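Local coordinates for putative modification methylase (PDB 2ZIG), which probably methylates DNA, transferring a methyl group from S-adenosyl-L-methionine to the N4 amino group of cytosine, at residues L86-G91 against G178-T183; G90-I95 against M172-G177. All blocks are in the same frame, centred on the assembly; numbering follows the deposited sequence.

Contact 1: L86-G91 against G178-T183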
loop_
_atom_site.group_PDB
_atom_site.type_symbol
_atom_site.label_atom_id
_atom_site.label_comp_id
_atom_site.label_asym_id
_atom_site.label_seq_id
_atom_site.Cartn_x
_atom_site.Cartn_y
_atom_site.Cartn_z
ATOM N N LEU B 86 -3.326 -4.958 24.266
ATOM C CA LEU B 86 -3.731 -3.748 24.967
ATOM C C LEU B 86 -5.018 -3.158 24.390
ATOM O O LEU B 86 -5.867 -2.636 25.113
ATOM C CB LEU B 86 -2.612 -2.705 24.885
ATOM C CG LEU B 86 -1.461 -2.720 25.892
ATOM C CD1 LEU B 86 -1.083 -4.134 26.261
ATOM C CD2 LEU B 86 -0.277 -1.981 25.297
ATOM N N LEU B 87 -5.159 -3.244 23.077
ATOM C CA LEU B 87 -6.326 -2.709 22.389
ATOM C C LEU B 87 -7.634 -3.338 22.882
ATOM O O LEU B 87 -7.692 -4.543 23.168
ATOM C CB LEU B 87 -6.165 -2.955 20.887
ATOM C CG LEU B 87 -6.335 -1.828 19.865
ATOM C CD1 LEU B 87 -5.547 -0.591 20.266
ATOM C CD2 LEU B 87 -5.875 -2.347 18.504
ATOM N N VAL B 88 -8.677 -2.520 22.997
ATOM C CA VAL B 88 -9.978 -3.025 23.405
ATOM C C VAL B 88 -10.607 -3.540 22.119
ATOM O O VAL B 88 -10.364 -2.993 21.043
ATOM C CB VAL B 88 -10.884 -1.916 23.987
ATOM C CG1 VAL B 88 -10.220 -1.273 25.186
ATOM C CG2 VAL B 88 -11.194 -0.871 22.920
ATOM N N PRO B 89 -11.418 -4.605 22.203
ATOM C CA PRO B 89 -12.044 -5.127 20.985
ATOM C C PRO B 89 -12.679 -4.004 20.186
ATOM O O PRO B 89 -13.428 -3.200 20.732
ATOM C CB PRO B 89 -13.073 -6.111 21.527
ATOM C CG PRO B 89 -12.360 -6.671 22.734
ATOM C CD PRO B 89 -11.779 -5.419 23.377
ATOM N N GLY B 90 -12.376 -3.944 18.894
ATOM C CA GLY B 90 -12.936 -2.899 18.057
ATOM C C GLY B 90 -11.991 -1.719 17.908
ATOM O O GLY B 90 -12.145 -0.910 16.994
ATOM N N GLY B 91 -11.021 -1.616 18.811
ATOM C CA GLY B 91 -10.055 -0.535 18.749
ATOM C C GLY B 91 -9.104 -0.811 17.595
ATOM O O GLY B 91 -9.116 -1.902 17.028
ATOM N N GLY B 178 -15.882 -7.290 18.339
ATOM C CA GLY B 178 -17.111 -6.560 18.575
ATOM C C GLY B 178 -16.902 -5.070 18.450
ATOM O O GLY B 178 -15.772 -4.587 18.501
ATOM N N TYR B 179 -17.998 -4.339 18.297
ATOM C CA TYR B 179 -17.938 -2.895 18.141
ATOM C C TYR B 179 -17.611 -2.155 19.429
ATOM O O TYR B 179 -17.359 -2.762 20.469
ATOM C CB TYR B 179 -19.258 -2.374 17.574
ATOM C CG TYR B 179 -19.657 -3.016 16.264
ATOM C CD1 TYR B 179 -20.040 -4.357 16.211
ATOM C CD2 TYR B 179 -19.660 -2.282 15.079
ATOM C CE1 TYR B 179 -20.419 -4.953 15.010
ATOM C CE2 TYR B 179 -20.037 -2.865 13.871
ATOM C CZ TYR B 179 -20.417 -4.200 13.843
ATOM O OH TYR B 179 -20.799 -4.782 12.652
ATOM N N ARG B 180 -17.628 -0.830 19.338
ATOM C CA ARG B 180 -17.325 0.051 20.458
ATOM C C ARG B 180 -18.620 0.559 21.104
ATOM O O ARG B 180 -19.667 0.596 20.456
ATOM C CB ARG B 180 -16.484 1.222 19.940
ATOM C CG ARG B 180 -15.831 2.065 21.006
ATOM C CD ARG B 180 -14.749 1.298 21.748
ATOM N NE ARG B 180 -14.224 2.102 22.843
ATOM C CZ ARG B 180 -13.476 3.189 22.685
ATOM N NH1 ARG B 180 -13.149 3.608 21.470
ATOM N NH2 ARG B 180 -13.075 3.869 23.747
ATOM N N LYS B 181 -18.549 0.947 22.377
ATOM C CA LYS B 181 -19.728 1.438 23.091
ATOM C C LYS B 181 -19.399 2.621 24.013
ATOM O O LYS B 181 -18.989 2.438 25.157
ATOM C CB LYS B 181 -20.352 0.302 23.909
ATOM C CG LYS B 181 -20.569 -0.986 23.118
ATOM C CD LYS B 181 -21.269 -2.053 23.953
ATOM C CE LYS B 181 -21.276 -3.398 23.236
ATOM N NZ LYS B 181 -21.838 -3.290 21.860
ATOM N N PRO B 182 -19.581 3.853 23.516
ATOM C CA PRO B 182 -19.305 5.069 24.285
ATOM C C PRO B 182 -20.538 5.631 24.988
ATOM O O PRO B 182 -21.659 5.222 24.701
ATOM C CB PRO B 182 -18.786 6.012 23.219
ATOM C CG PRO B 182 -19.707 5.697 22.077
ATOM C CD PRO B 182 -19.780 4.179 22.090
ATOM N N THR B 183 -20.321 6.570 25.904
ATOM C CA THR B 183 -21.427 7.204 26.623
ATOM C C THR B 183 -22.049 8.258 25.711
ATOM O O THR B 183 -21.400 8.745 24.783
ATOM C CB THR B 183 -20.951 7.909 27.923
ATOM O OG1 THR B 183 -20.060 8.982 27.592
ATOM C CG2 THR B 183 -20.232 6.929 28.841
#
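Val88 lays its CG2 methyl over one face of the Arg180 guanidinium, 4.2 Å from NE. The arginine gets there through a bent chain: CG stands opposite the backbone N (chi1 -167°), the next bond folds it (chi2 68°), and the stem then runs straight to NE, with CD 4.3 Å from the same Val88 CG2. The methyl lies on the flat group and leaves its N-H groups to other partners: NH2 makes a salt bridge to Asp237, and the Arg180 side chain also touches Phe234. Val88 itself rests on His42 of strand 41-46. The segment 86-91 closes a beta-alpha-beta crossover of the Rossmann-like methyltransferase fold, in which strand 41-46 leads through helix 66-86 to strand 91-97. The corner before strand 91-97 is a type II turn from Val88 to Gly91, closed by Gly91 N bonding to Val88 O at 2.7 Å. Gly90, third in that turn, has a positive phi (96°) and presses its CA to 3.3 Å from Gly178 O; a side chain on Gly90 would run into that carbonyl and into the one preceding it in the turn. Here backbone meets backbone without a hydrogen bond, and Pro89 O sits 3.5 Å from Gly178 O. The Pro89 ring flanks the turn, with CB 4.3 Å from Gly178 O. Tyr179 adds mainly backbone, since its CB points away from the turn and its ring stays on the exposed side of the loop that leads from strand 167-174 to helix 184-190.

Contact 2: G90-I95 against M172-G177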
loop_
_atom_site.group_PDB
_atom_site.type_symbol
_atom_site.label_atom_id
_atom_site.label_comp_id
_atom_site.label_asym_id
_atom_site.label_seq_id
_atom_site.Cartn_x
_atom_site.Cartn_y
_atom_site.Cartn_z
ATOM N N GLY B 90 -12.376 -3.944 18.894
ATOM C CA GLY B 90 -12.936 -2.899 18.057
ATOM C C GLY B 90 -11.991 -1.719 17.908
ATOM O O GLY B 90 -12.145 -0.910 16.994
ATOM N N GLY B 91 -11.021 -1.616 18.811
ATOM C CA GLY B 91 -10.055 -0.535 18.749
ATOM C C GLY B 91 -9.104 -0.811 17.595
ATOM O O GLY B 91 -9.116 -1.902 17.028
ATOM N N ARG B 92 -8.264 0.151 17.242
ATOM C CA ARG B 92 -7.365 -0.083 16.125
ATOM C C ARG B 92 -5.966 0.464 16.288
ATOM O O ARG B 92 -5.709 1.361 17.093
ATOM C CB ARG B 92 -7.979 0.474 14.831
ATOM C CG ARG B 92 -8.156 1.990 14.794
ATOM C CD ARG B 92 -8.724 2.450 13.450
ATOM N NE ARG B 92 -10.095 1.979 13.254
ATOM C CZ ARG B 92 -10.756 2.034 12.101
ATOM N NH1 ARG B 92 -10.178 2.541 11.016
ATOM N NH2 ARG B 92 -12.000 1.583 12.033
ATOM N N LEU B 93 -5.057 -0.122 15.519
ATOM C CA LEU B 93 -3.669 0.293 15.489
ATOM C C LEU B 93 -3.481 1.006 14.143
ATOM O O LEU B 93 -3.649 0.405 13.081
ATOM C CB LEU B 93 -2.758 -0.932 15.590
ATOM C CG LEU B 93 -1.324 -0.842 15.068
ATOM C CD1 LEU B 93 -0.461 0.028 15.969
ATOM C CD2 LEU B 93 -0.759 -2.242 14.986
ATOM N N VAL B 94 -3.165 2.295 14.198
ATOM C CA VAL B 94 -2.960 3.093 12.990
ATOM C C VAL B 94 -1.458 3.310 12.860
ATOM O O VAL B 94 -0.819 3.806 13.786
ATOM C CB VAL B 94 -3.662 4.469 13.097
ATOM C CG1 VAL B 94 -3.529 5.234 11.786
ATOM C CG2 VAL B 94 -5.124 4.279 13.428
ATOM N N ILE B 95 -0.895 2.937 11.716
ATOM C CA ILE B 95 0.542 3.075 11.502
ATOM C C ILE B 95 0.882 3.939 10.284
ATOM O O ILE B 95 0.541 3.600 9.148
ATOM C CB ILE B 95 1.192 1.684 11.333
ATOM C CG1 ILE B 95 0.790 0.779 12.508
ATOM C CG2 ILE B 95 2.694 1.818 11.286
ATOM C CD1 ILE B 95 1.213 -0.675 12.359
ATOM N N MET B 172 -4.416 0.755 8.681
ATOM C CA MET B 172 -5.483 0.634 9.663
ATOM C C MET B 172 -5.649 -0.841 10.016
ATOM O O MET B 172 -6.073 -1.648 9.184
ATOM C CB MET B 172 -6.784 1.182 9.076
ATOM C CG MET B 172 -6.671 2.590 8.512
ATOM S SD MET B 172 -6.891 3.858 9.757
ATOM C CE MET B 172 -7.003 5.333 8.734
ATOM N N GLN B 173 -5.304 -1.184 11.252
ATOM C CA GLN B 173 -5.400 -2.556 11.718
ATOM C C GLN B 173 -6.324 -2.619 12.921
ATOM O O GLN B 173 -5.986 -2.128 13.999
ATOM C CB GLN B 173 -4.009 -3.068 12.072
ATOM C CG GLN B 173 -3.047 -3.017 10.892
ATOM C CD GLN B 173 -3.518 -3.869 9.738
ATOM O OE1 GLN B 173 -3.700 -3.382 8.619
ATOM N NE2 GLN B 173 -3.723 -5.157 10.004
ATOM N N ARG B 174 -7.490 -3.229 12.730
ATOM C CA ARG B 174 -8.488 -3.327 13.787
ATOM C C ARG B 174 -8.484 -4.644 14.541
ATOM O O ARG B 174 -8.338 -5.711 13.948
ATOM C CB ARG B 174 -9.884 -3.091 13.199
ATOM C CG ARG B 174 -11.000 -3.014 14.229
ATOM C CD ARG B 174 -12.277 -2.445 13.619
ATOM N NE ARG B 174 -12.821 -3.298 12.566
ATOM C CZ ARG B 174 -13.819 -2.948 11.758
ATOM N NH1 ARG B 174 -14.252 -3.785 10.826
ATOM N NH2 ARG B 174 -14.382 -1.754 11.871
ATOM N N LYS B 175 -8.636 -4.556 15.860
ATOM C CA LYS B 175 -8.691 -5.745 16.696
ATOM C C LYS B 175 -10.145 -6.183 16.707
ATOM O O LYS B 175 -11.008 -5.470 17.215
ATOM C CB LYS B 175 -8.254 -5.445 18.130
ATOM C CG LYS B 175 -8.442 -6.641 19.068
ATOM C CD LYS B 175 -8.011 -6.331 20.488
ATOM C CE LYS B 175 -8.168 -7.554 21.375
ATOM N NZ LYS B 175 -7.715 -7.297 22.768
ATOM N N PRO B 176 -10.441 -7.358 16.142
ATOM C CA PRO B 176 -11.821 -7.841 16.116
ATOM C C PRO B 176 -12.330 -8.093 17.530
ATOM O O PRO B 176 -11.609 -7.871 18.502
ATOM C CB PRO B 176 -11.713 -9.123 15.299
ATOM C CG PRO B 176 -10.374 -9.631 15.683
ATOM C CD PRO B 176 -9.516 -8.388 15.644
ATOM N N GLY B 177 -13.574 -8.548 17.645
ATOM C CA GLY B 177 -14.122 -8.831 18.959
ATOM C C GLY B 177 -15.408 -8.100 19.277
ATOM O O GLY B 177 -15.968 -8.264 20.361
#
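Leu93 and Gln173 bond to each other twice, Leu93 N to Gln173 O at 2.7 Å and Gln173 N to Leu93 O at 2.9 Å, as a hydrogen-bonded antiparallel pair. The N-to-C directions of strands 91-95 and 172-174 are 157° apart, close to antiparallel, inside the mixed sheet of the Rossmann-like methyltransferase fold. Past the end of strand 172-174 the pairing continues: Lys175 N gives a nearly straight bond to Gly91 O, and Gly90 N reaches Lys175 O at 2.6 Å. Leu93 and Gln173 turn to the face lined by helix 66-86, where Leu93 packs on Trp80 and Val83 while Gln173 OE1 accepts a bond from Asn130. Arg92, Arg174, Val94 and Met172 occupy the other face, Val94 lying against Leu228 of helix 222-232. Arg174 slides its CG past two carbonyl oxygens, 3.6 Å from Gly91 O and slightly farther from Gly90 O, then bends at chi3 (64°) and gives a weak bond from NH1 to His110 O of the second subunit. Its NH2 comes within 4.1 Å of Arg92 NH2, the two guanidinium planes 88° apart, a proximity of like charges that may cost some energy. An alanine in place of Arg174 removes CG and CD from beside the Gly90 and Gly91 oxygens and would probably leave His110 O of the second subunit without its weak donor. Arg92, also bent at chi3, crosses toward strand 172-174; its NH1 is 3.8 Å from Met172 SD, the sulfur meeting the guanidinium edge-on. Alongside, Val94 and Met172 point the same way, with CG2 of Val94 4.1 Å from SD of Met172.

In the fold
Contacts 1 and 2 have centres about 9 Å apart and share Gly90 and Gly91, where the chain leaves the turn after helix 66-86 and enters strand 91-97. On the other side, 172-177 runs directly into 178-183: strand 167-174 pairs with strand 91-97 in contact 2, and the loop leaving it passes the turn in contact 1. The path thus passes from the buried sheet to the surface. Lys175 ties the two together: its NZ lies 2.8 Å from Leu87 O, a probable hydrogen bond. Both lie in the methylase family region; contact 1 is away from the S-adenosyl-L-methionine-binding residues; in contact 2 the Leu93 side chain is about 11 Å from that of Ala29, one of them.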